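Tyrosine-protein phosphatase YwqE (Bacillus subtilis, PDB 3QY7) removes phosphate from phosphotyrosine in the bacterial proteins YwqD, YwqF and Ssb, as a manganese-dependent protein tyrosine phosphatase of the PHP-like TIM-barrel type. Local coordinates at residues 24-34 with 196-207; 118-126 with 152-160. One frame throughout, in Å; residues are numbered along the deposited sequence.

Contact 1: residues 24-34 with 196-207; sequences EMARAAVRQGI and HNVKTRNFHTQE. With MG (magnesium ion), chain D; PO4 (phosphate ion), chain E.
The side-chain amide of Q32 is held at its oxygen end by the first turn of helix 205-216, where Q32 OE1 accepts from the backbone N of Q206 at 2.8 Å. A bend at chi2 (-82°) turns this amide toward the helix start. Q206 answers in the reverse direction, its NE2 giving a nearly straight bond (171°) to Q32 O from above the carbonyl plane; the two side chains run past each other in opposite directions, their amide planes 17° apart. A water accepting from H204 N, the N-cap residue, also takes a weak bond from Q32 NE2. Deeper in, the F203 ring lies against helix 19-31, with A29 CB over one face in a CH-pi contact 4.1 Å from the ring centroid. I34 CD1 comes to 3.6 Å from F203 CD2, and F203 also touches D3 of strand 2-3. At the other end M25 CE packs 3.6 Å from H196 C, behind the histidine whose NE2 binds magnesium and whose ND1 is tied to the carbonyl of D194. The glutamine bonds hold the start of helix 205-216, where the 196-204 loop ends, while at the other end of that loop M25 probably helps to support the backbone of the magnesium ligand H196.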
loop_
_atom_site.group_PDB
_atom_site.type_symbol
_atom_site.label_atom_id
_atom_site.label_comp_id
_atom_site.label_asym_id
_atom_site.label_seq_id
_atom_site.Cartn_x
_atom_site.Cartn_y
_atom_site.Cartn_z
ATOM N N GLU A 24 -14.735 -13.496 -1.872
ATOM C CA GLU A 24 -14.081 -13.910 -3.126
ATOM C C GLU A 24 -12.659 -13.373 -3.225
ATOM O O GLU A 24 -11.743 -14.079 -3.674
ATOM C CB GLU A 24 -14.897 -13.495 -4.346
ATOM C CG GLU A 24 -16.261 -14.158 -4.420
ATOM C CD GLU A 24 -16.166 -15.669 -4.395
ATOM O OE1 GLU A 24 -15.649 -16.244 -5.377
ATOM O OE2 GLU A 24 -16.584 -16.276 -3.384
ATOM N N MET A 25 -12.476 -12.126 -2.795
ATOM C CA MET A 25 -11.144 -11.541 -2.776
ATOM C C MET A 25 -10.256 -12.284 -1.799
ATOM O O MET A 25 -9.091 -12.547 -2.101
ATOM C CB MET A 25 -11.198 -10.046 -2.435
ATOM C CG MET A 25 -11.866 -9.215 -3.528
ATOM S SD MET A 25 -12.158 -7.497 -3.037
ATOM C CE MET A 25 -10.494 -6.834 -2.950
ATOM N N ALA A 26 -10.803 -12.625 -0.628
ATOM C CA ALA A 26 -10.028 -13.372 0.353
ATOM C C ALA A 26 -9.547 -14.734 -0.186
ATOM O O ALA A 26 -8.387 -15.106 0.017
ATOM C CB ALA A 26 -10.821 -13.548 1.613
ATOM N N ARG A 27 -10.434 -15.449 -0.886
ATOM C CA ARG A 27 -10.067 -16.744 -1.457
ATOM C C ARG A 27 -8.924 -16.566 -2.461
ATOM O O ARG A 27 -7.973 -17.358 -2.479
ATOM C CB ARG A 27 -11.262 -17.449 -2.113
ATOM C CG ARG A 27 -12.332 -17.894 -1.142
ATOM C CD ARG A 27 -13.310 -18.885 -1.765
ATOM N NE ARG A 27 -14.335 -19.267 -0.792
ATOM C CZ ARG A 27 -15.617 -18.910 -0.861
ATOM N NH1 ARG A 27 -16.060 -18.172 -1.875
ATOM N NH2 ARG A 27 -16.465 -19.302 0.086
ATOM N N ALA A 28 -9.003 -15.507 -3.262
ATOM C CA ALA A 28 -7.952 -15.223 -4.247
ATOM C C ALA A 28 -6.635 -14.902 -3.561
ATOM O O ALA A 28 -5.574 -15.366 -3.989
ATOM C CB ALA A 28 -8.356 -14.096 -5.141
ATOM N N ALA A 29 -6.705 -14.101 -2.494
ATOM C CA ALA A 29 -5.533 -13.764 -1.697
ATOM C C ALA A 29 -4.844 -15.017 -1.181
ATOM O O ALA A 29 -3.633 -15.157 -1.294
ATOM C CB ALA A 29 -5.913 -12.827 -0.530
ATOM N N VAL A 30 -5.637 -15.957 -0.666
ATOM C CA VAL A 30 -5.092 -17.174 -0.108
ATOM C C VAL A 30 -4.407 -17.994 -1.211
ATOM O O VAL A 30 -3.314 -18.526 -0.996
ATOM C CB VAL A 30 -6.188 -17.996 0.595
ATOM C CG1 VAL A 30 -5.740 -19.425 0.828
ATOM C CG2 VAL A 30 -6.575 -17.344 1.934
ATOM N N ARG A 31 -5.030 -18.068 -2.382
ATOM C CA ARG A 31 -4.429 -18.801 -3.522
ATOM C C ARG A 31 -3.069 -18.205 -3.931
ATOM O O ARG A 31 -2.184 -18.920 -4.408
ATOM C CB ARG A 31 -5.385 -18.903 -4.705
ATOM C CG ARG A 31 -6.643 -19.739 -4.420
ATOM C CD ARG A 31 -7.409 -20.051 -5.690
ATOM N NE ARG A 31 -7.502 -18.895 -6.582
ATOM C CZ ARG A 31 -8.505 -18.019 -6.609
ATOM N NH1 ARG A 31 -9.553 -18.145 -5.790
ATOM N NH2 ARG A 31 -8.461 -17.012 -7.480
ATOM N N GLN A 32 -2.897 -16.911 -3.673
ATOM C CA GLN A 32 -1.654 -16.192 -3.971
ATOM C C GLN A 32 -0.593 -16.291 -2.865
ATOM O O GLN A 32 0.507 -15.737 -3.005
ATOM C CB GLN A 32 -1.977 -14.707 -4.262
ATOM C CG GLN A 32 -2.684 -14.444 -5.576
ATOM C CD GLN A 32 -1.734 -14.381 -6.766
ATOM O OE1 GLN A 32 -0.542 -14.658 -6.639
ATOM N NE2 GLN A 32 -2.255 -13.971 -7.916
ATOM N N GLY A 33 -0.904 -16.984 -1.770
ATOM C CA GLY A 33 0.038 -17.134 -0.669
ATOM C C GLY A 33 -0.036 -16.051 0.386
ATOM O O GLY A 33 0.815 -15.981 1.259
ATOM N N ILE A 34 -1.069 -15.214 0.318
ATOM C CA ILE A 34 -1.277 -14.185 1.334
ATOM C C ILE A 34 -2.059 -14.764 2.515
ATOM O O ILE A 34 -3.089 -15.412 2.303
ATOM C CB ILE A 34 -2.006 -12.965 0.711
ATOM C CG1 ILE A 34 -1.155 -12.377 -0.436
ATOM C CG2 ILE A 34 -2.375 -11.932 1.784
ATOM C CD1 ILE A 34 -1.904 -11.415 -1.384
ATOM N N HIS A 196 -9.098 -4.382 -5.597
ATOM C CA HIS A 196 -10.456 -3.838 -5.426
ATOM C C HIS A 196 -11.551 -4.857 -5.728
ATOM O O HIS A 196 -12.667 -4.700 -5.277
ATOM C CB HIS A 196 -10.703 -2.617 -6.326
ATOM C CG HIS A 196 -10.079 -1.348 -5.836
ATOM N ND1 HIS A 196 -8.726 -1.215 -5.623
ATOM C CD2 HIS A 196 -10.616 -0.131 -5.592
ATOM C CE1 HIS A 196 -8.456 0.016 -5.234
ATOM N NE2 HIS A 196 -9.585 0.694 -5.202
ATOM N N ASN A 197 -11.228 -5.887 -6.503
ATOM C CA ASN A 197 -12.239 -6.846 -6.958
ATOM C C ASN A 197 -11.512 -8.094 -7.417
ATOM O O ASN A 197 -10.287 -8.145 -7.336
ATOM C CB ASN A 197 -13.107 -6.230 -8.065
ATOM C CG ASN A 197 -12.286 -5.721 -9.229
ATOM O OD1 ASN A 197 -11.493 -6.460 -9.817
ATOM N ND2 ASN A 197 -12.459 -4.440 -9.558
ATOM N N VAL A 198 -12.237 -9.102 -7.860
ATOM C CA VAL A 198 -11.597 -10.305 -8.287
ATOM C C VAL A 198 -11.215 -10.303 -9.745
ATOM O O VAL A 198 -10.421 -11.080 -10.125
ATOM C CB VAL A 198 -12.406 -11.592 -7.975
ATOM C CG1 VAL A 198 -12.458 -11.775 -6.500
ATOM C CG2 VAL A 198 -13.731 -11.493 -8.451
ATOM N N LYS A 199 -11.779 -9.437 -10.549
ATOM C CA LYS A 199 -11.542 -9.646 -11.957
ATOM C C LYS A 199 -10.649 -8.731 -12.739
ATOM O O LYS A 199 -10.035 -9.182 -13.657
ATOM C CB LYS A 199 -12.823 -9.844 -12.711
ATOM C CG LYS A 199 -13.760 -10.858 -12.026
ATOM C CD LYS A 199 -13.639 -12.202 -12.496
ATOM C CE LYS A 199 -14.876 -12.895 -12.227
ATOM N NZ LYS A 199 -14.497 -14.220 -11.985
ATOM N N THR A 200 -10.607 -7.472 -12.353
ATOM C CA THR A 200 -9.773 -6.511 -13.050
ATOM C C THR A 200 -8.654 -5.912 -12.187
ATOM O O THR A 200 -7.531 -5.944 -12.540
ATOM C CB THR A 200 -10.554 -5.390 -13.643
ATOM O OG1 THR A 200 -11.498 -4.902 -12.730
ATOM C CG2 THR A 200 -11.289 -5.850 -14.886
ATOM N N ARG A 201 -9.017 -5.417 -11.026
ATOM C CA ARG A 201 -8.060 -4.890 -10.101
ATOM C C ARG A 201 -7.837 -5.911 -9.012
ATOM O O ARG A 201 -8.266 -5.752 -7.962
ATOM C CB ARG A 201 -8.555 -3.561 -9.534
ATOM C CG ARG A 201 -8.363 -2.433 -10.476
ATOM C CD ARG A 201 -8.754 -1.129 -9.833
ATOM N NE ARG A 201 -7.667 -0.612 -9.028
ATOM C CZ ARG A 201 -7.685 0.591 -8.485
ATOM N NH1 ARG A 201 -6.674 1.009 -7.774
ATOM N NH2 ARG A 201 -8.705 1.371 -8.694
ATOM N N ASN A 202 -7.212 -6.989 -9.367
ATOM C CA ASN A 202 -7.050 -8.068 -8.439
ATOM C C ASN A 202 -5.613 -8.233 -7.918
ATOM O O ASN A 202 -4.936 -7.285 -7.888
ATOM C CB ASN A 202 -7.623 -9.328 -8.993
ATOM C CG ASN A 202 -7.016 -9.689 -10.258
ATOM O OD1 ASN A 202 -5.995 -9.173 -10.605
ATOM N ND2 ASN A 202 -7.603 -10.607 -10.944
ATOM N N PHE A 203 -5.213 -9.373 -7.413
ATOM C CA PHE A 203 -3.948 -9.420 -6.718
ATOM C C PHE A 203 -2.632 -9.510 -7.555
ATOM O O PHE A 203 -1.826 -8.623 -7.475
ATOM C CB PHE A 203 -3.997 -10.553 -5.689
ATOM C CG PHE A 203 -4.927 -10.292 -4.552
ATOM C CD1 PHE A 203 -6.268 -10.494 -4.698
ATOM C CD2 PHE A 203 -4.489 -9.815 -3.346
ATOM C CE1 PHE A 203 -7.118 -10.226 -3.712
ATOM C CE2 PHE A 203 -5.341 -9.571 -2.384
ATOM C CZ PHE A 203 -6.673 -9.758 -2.562
ATOM N N HIS A 204 -2.494 -10.547 -8.381
ATOM C CA HIS A 204 -1.311 -10.690 -9.240
ATOM C C HIS A 204 0.010 -10.722 -8.462
ATOM O O HIS A 204 1.078 -10.328 -8.945
ATOM C CB HIS A 204 -1.367 -9.683 -10.402
ATOM C CG HIS A 204 -2.244 -10.166 -11.513
ATOM N ND1 HIS A 204 -1.768 -10.947 -12.544
ATOM C CD2 HIS A 204 -3.582 -10.093 -11.686
ATOM C CE1 HIS A 204 -2.767 -11.284 -13.339
ATOM N NE2 HIS A 204 -3.878 -10.765 -12.847
ATOM N N THR A 205 -0.096 -11.239 -7.245
ATOM C CA THR A 205 0.992 -11.274 -6.286
ATOM C C THR A 205 2.185 -12.106 -6.766
ATOM O O THR A 205 3.321 -11.620 -6.796
ATOM C CB THR A 205 0.479 -11.839 -4.942
ATOM O OG1 THR A 205 -0.785 -11.228 -4.624
ATOM C CG2 THR A 205 1.465 -11.564 -3.837
ATOM N N GLN A 206 1.922 -13.356 -7.134
ATOM C CA GLN A 206 2.982 -14.260 -7.581
ATOM C C GLN A 206 3.586 -13.805 -8.898
ATOM O O GLN A 206 4.815 -13.909 -9.096
ATOM C CB GLN A 206 2.455 -15.693 -7.671
ATOM C CG GLN A 206 2.126 -16.294 -6.301
ATOM C CD GLN A 206 3.319 -16.419 -5.364
ATOM O OE1 GLN A 206 4.462 -16.604 -5.792
ATOM N NE2 GLN A 206 3.053 -16.319 -4.072
ATOM N N GLU A 207 2.739 -13.276 -9.771
ATOM C CA GLU A 207 3.169 -12.771 -11.065
ATOM C C GLU A 207 4.212 -11.659 -10.896
ATOM O O GLU A 207 5.273 -11.692 -11.531
ATOM C CB GLU A 207 1.948 -12.328 -11.867
ATOM C CG GLU A 207 1.009 -13.497 -12.222
ATOM C CD GLU A 207 -0.127 -13.795 -11.224
ATOM O OE1 GLU A 207 -0.000 -13.605 -9.980
ATOM O OE2 GLU A 207 -1.180 -14.270 -11.723
HETATM MG MG MG D . -9.545 2.693 -4.693
HETATM P P PO4 E . -7.624 3.589 -5.040
HETATM O O1 PO4 E . -7.301 2.368 -4.184
HETATM O O2 PO4 E . -7.366 3.291 -6.471
HETATM O O3 PO4 E . -9.075 3.922 -4.893
HETATM O O4 PO4 E . -6.798 4.786 -4.617
HETATM O O HOH W 1 -4.205 -12.507 -9.332
#

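Contact 2: residues 118-126 with 152-160; sequences AEQLFYDLQ and HLVEKGAAS
L153, in the last full turn of helix 148-155, places CD2 3.9 Å from E119 CA and 4.1 Å from F122 CD2, filling the angle between the glutamate backbone and the phenyl ring. The aliphatic chain of K156, bent at chi2, crosses E119 obliquely, CE lying 3.7 Å from E119 OE2; the charged ends stay further apart, K156 NZ lying 4.6 Å from E119 OE2, and any attraction is probably modest. The K156 carbonyl O receives Q126 NE2 in a bond of 2.8 Å that is nearly straight (172°) and lies in the plane of the glutamine amide. Q126 gets there with its chain extended beyond CG (chi2 180°), reaching across to the other backbone. G157, the positive-phi residue of a Schellman motif, then passes its CA 3.4 Å from Q126 OE1, and the chain turns toward strand 159-163. A158 closes the contact with CB 3.8 Å from F122 CD2. The chemistry is thus divided: F122 and A158 pack against strand 131-135, with L153 alongside F122, while Q126 NE2 donates to the K156 carbonyl just past the helix, tying helix 118-127 to the helix-to-strand turn of this TIM-barrel alpha/beta unit.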
loop_
_atom_site.group_PDB
_atom_site.type_symbol
_atom_site.label_atom_id
_atom_site.label_comp_id
_atom_site.label_asym_id
_atom_site.label_seq_id
_atom_site.Cartn_x
_atom_site.Cartn_y
_atom_site.Cartn_z
ATOM N N ALA A 118 4.243 18.180 0.733
ATOM C CA ALA A 118 4.513 16.776 1.049
ATOM C C ALA A 118 5.793 16.565 1.866
ATOM O O ALA A 118 5.770 15.865 2.880
ATOM C CB ALA A 118 4.550 15.935 -0.246
ATOM N N GLU A 119 6.901 17.176 1.440
ATOM C CA GLU A 119 8.188 17.002 2.116
ATOM C C GLU A 119 8.142 17.463 3.573
ATOM O O GLU A 119 8.684 16.790 4.453
ATOM C CB GLU A 119 9.321 17.732 1.378
ATOM C CG GLU A 119 10.709 17.343 1.904
ATOM C CD GLU A 119 11.867 18.068 1.230
ATOM O OE1 GLU A 119 11.761 18.423 0.033
ATOM O OE2 GLU A 119 12.906 18.253 1.904
ATOM N N GLN A 120 7.506 18.614 3.795
ATOM C CA GLN A 120 7.350 19.194 5.132
ATOM C C GLN A 120 6.528 18.262 6.022
ATOM O O GLN A 120 6.930 17.955 7.152
ATOM C CB GLN A 120 6.713 20.598 5.057
ATOM C CG GLN A 120 6.742 21.400 6.376
ATOM C CD GLN A 120 8.140 21.525 6.976
ATOM O OE1 GLN A 120 9.076 22.013 6.333
ATOM N NE2 GLN A 120 8.286 21.076 8.209
ATOM N N LEU A 121 5.401 17.786 5.493
ATOM C CA LEU A 121 4.550 16.829 6.217
ATOM C C LEU A 121 5.309 15.577 6.622
ATOM O O LEU A 121 5.204 15.120 7.764
ATOM C CB LEU A 121 3.319 16.443 5.390
ATOM C CG LEU A 121 2.409 15.341 5.970
ATOM C CD1 LEU A 121 1.813 15.742 7.304
ATOM C CD2 LEU A 121 1.328 15.021 4.983
ATOM N N PHE A 122 6.061 15.022 5.675
ATOM C CA PHE A 122 6.797 13.789 5.901
ATOM C C PHE A 122 7.905 13.991 6.940
ATOM O O PHE A 122 8.217 13.083 7.730
ATOM C CB PHE A 122 7.351 13.266 4.565
ATOM C CG PHE A 122 6.292 12.675 3.640
ATOM C CD1 PHE A 122 4.928 12.789 3.920
ATOM C CD2 PHE A 122 6.677 12.022 2.475
ATOM C CE1 PHE A 122 3.957 12.247 3.075
ATOM C CE2 PHE A 122 5.709 11.485 1.611
ATOM C CZ PHE A 122 4.360 11.595 1.912
ATOM N N TYR A 123 8.506 15.185 6.923
ATOM C CA TYR A 123 9.527 15.545 7.904
ATOM C C TYR A 123 8.924 15.597 9.306
ATOM O O TYR A 123 9.481 15.038 10.267
ATOM C CB TYR A 123 10.159 16.893 7.554
ATOM C CG TYR A 123 11.159 17.352 8.586
ATOM C CD1 TYR A 123 12.469 16.873 8.580
ATOM C CD2 TYR A 123 10.788 18.243 9.583
ATOM C CE1 TYR A 123 13.391 17.285 9.538
ATOM C CE2 TYR A 123 11.693 18.656 10.541
ATOM C CZ TYR A 123 12.989 18.176 10.516
ATOM O OH TYR A 123 13.885 18.599 11.479
ATOM N N ASP A 124 7.774 16.252 9.394
ATOM C CA ASP A 124 7.032 16.376 10.634
ATOM C C ASP A 124 6.658 14.999 11.176
ATOM O O ASP A 124 6.847 14.726 12.366
ATOM C CB ASP A 124 5.788 17.239 10.421
ATOM C CG ASP A 124 6.120 18.702 10.140
ATOM O OD1 ASP A 124 7.270 19.136 10.401
ATOM O OD2 ASP A 124 5.219 19.421 9.672
ATOM N N LEU A 125 6.174 14.111 10.304
ATOM C CA LEU A 125 5.768 12.773 10.750
ATOM C C LEU A 125 6.939 11.946 11.281
ATOM O O LEU A 125 6.804 11.261 12.291
ATOM C CB LEU A 125 4.987 12.028 9.647
ATOM C CG LEU A 125 3.633 12.604 9.218
ATOM C CD1 LEU A 125 3.148 11.885 7.952
ATOM C CD2 LEU A 125 2.555 12.519 10.321
ATOM N N GLN A 126 8.094 12.031 10.616
ATOM C CA GLN A 126 9.287 11.326 11.070
ATOM C C GLN A 126 9.744 11.804 12.438
ATOM O O GLN A 126 10.218 11.011 13.248
ATOM C CB GLN A 126 10.430 11.460 10.065
ATOM C CG GLN A 126 10.284 10.570 8.843
ATOM C CD GLN A 126 11.441 10.745 7.877
ATOM O OE1 GLN A 126 12.517 10.161 8.055
ATOM N NE2 GLN A 126 11.228 11.557 6.845
ATOM N N HIS A 152 13.937 12.190 -4.006
ATOM C CA HIS A 152 14.198 13.129 -2.913
ATOM C C HIS A 152 13.387 12.799 -1.666
ATOM O O HIS A 152 13.930 12.816 -0.560
ATOM C CB HIS A 152 13.976 14.580 -3.348
ATOM C CG HIS A 152 15.079 15.118 -4.206
ATOM N ND1 HIS A 152 16.389 15.204 -3.774
ATOM C CD2 HIS A 152 15.074 15.578 -5.480
ATOM C CE1 HIS A 152 17.136 15.700 -4.743
ATOM N NE2 HIS A 152 16.364 15.930 -5.790
ATOM N N LEU A 153 12.108 12.476 -1.846
ATOM C CA LEU A 153 11.242 12.136 -0.702
ATOM C C LEU A 153 11.757 10.897 0.026
ATOM O O LEU A 153 11.761 10.852 1.254
ATOM C CB LEU A 153 9.782 11.961 -1.137
ATOM C CG LEU A 153 9.012 13.208 -1.600
ATOM C CD1 LEU A 153 7.742 12.833 -2.328
ATOM C CD2 LEU A 153 8.727 14.152 -0.426
ATOM N N VAL A 154 12.204 9.899 -0.736
ATOM C CA VAL A 154 12.776 8.684 -0.168
ATOM C C VAL A 154 14.142 8.934 0.486
ATOM O O VAL A 154 14.406 8.460 1.581
ATOM C CB VAL A 154 12.836 7.539 -1.214
ATOM C CG1 VAL A 154 13.647 6.347 -0.678
ATOM C CG2 VAL A 154 11.421 7.107 -1.589
ATOM N N GLU A 155 15.010 9.685 -0.192
ATOM C CA GLU A 155 16.267 10.119 0.414
ATOM C C GLU A 155 16.005 10.817 1.766
ATOM O O GLU A 155 16.772 10.647 2.720
ATOM C CB GLU A 155 17.013 11.045 -0.547
ATOM C CG GLU A 155 18.422 11.366 -0.143
ATOM C CD GLU A 155 18.489 12.509 0.857
ATOM O OE1 GLU A 155 19.428 12.517 1.683
ATOM O OE2 GLU A 155 17.602 13.393 0.815
ATOM N N LYS A 156 14.914 11.570 1.836
ATOM C CA LYS A 156 14.544 12.300 3.062
ATOM C C LYS A 156 13.793 11.467 4.107
ATOM O O LYS A 156 13.411 11.993 5.159
ATOM C CB LYS A 156 13.744 13.565 2.726
ATOM C CG LYS A 156 14.563 14.704 2.065
ATOM C CD LYS A 156 15.684 15.167 2.983
ATOM C CE LYS A 156 16.075 16.612 2.699
ATOM N NZ LYS A 156 16.961 17.121 3.790
ATOM N N GLY A 157 13.558 10.190 3.809
ATOM C CA GLY A 157 13.064 9.252 4.820
ATOM C C GLY A 157 11.736 8.569 4.542
ATOM O O GLY A 157 11.332 7.684 5.296
ATOM N N ALA A 158 11.081 8.948 3.449
ATOM C CA ALA A 158 9.812 8.330 3.066
ATOM C C ALA A 158 10.089 6.940 2.539
ATOM O O ALA A 158 11.156 6.656 2.001
ATOM C CB ALA A 158 9.123 9.154 1.995
ATOM N N ALA A 159 9.117 6.057 2.743
ATOM C CA ALA A 159 9.109 4.768 2.045
ATOM C C ALA A 159 8.054 4.802 0.955
ATOM O O ALA A 159 7.203 5.691 0.925
ATOM C CB ALA A 159 8.798 3.643 3.053
ATOM N N SER A 160 8.082 3.819 0.054
ATOM C CA SER A 160 6.990 3.716 -0.920
ATOM C C SER A 160 6.607 2.270 -1.242
ATOM O O SER A 160 7.395 1.343 -1.037
ATOM C CB SER A 160 7.283 4.519 -2.205
ATOM O OG SER A 160 8.081 3.799 -3.120
#

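How the contacts relate
Contact 2 is nested within the chain loop that contact 1 closes: helix 118-127 and the 152-160 turn both fall between residues 34 and 196. The centres are 30 Å apart on opposite sides of the chain's centre, and the nearest atoms are about 14 Å apart, without touching. Contact 1 joins helix 19-31, next to strand 2-3, with the loop that follows strand 190-192, and probably helps to bring the two ends of the barrel together beside the magnesium site. Contact 2 joins helix 118-127 to the end of helix 148-155 and the turn into strand 159-163, beside strand 131-135 of the five-stranded parallel sheet, and so belongs to the outer helical layer.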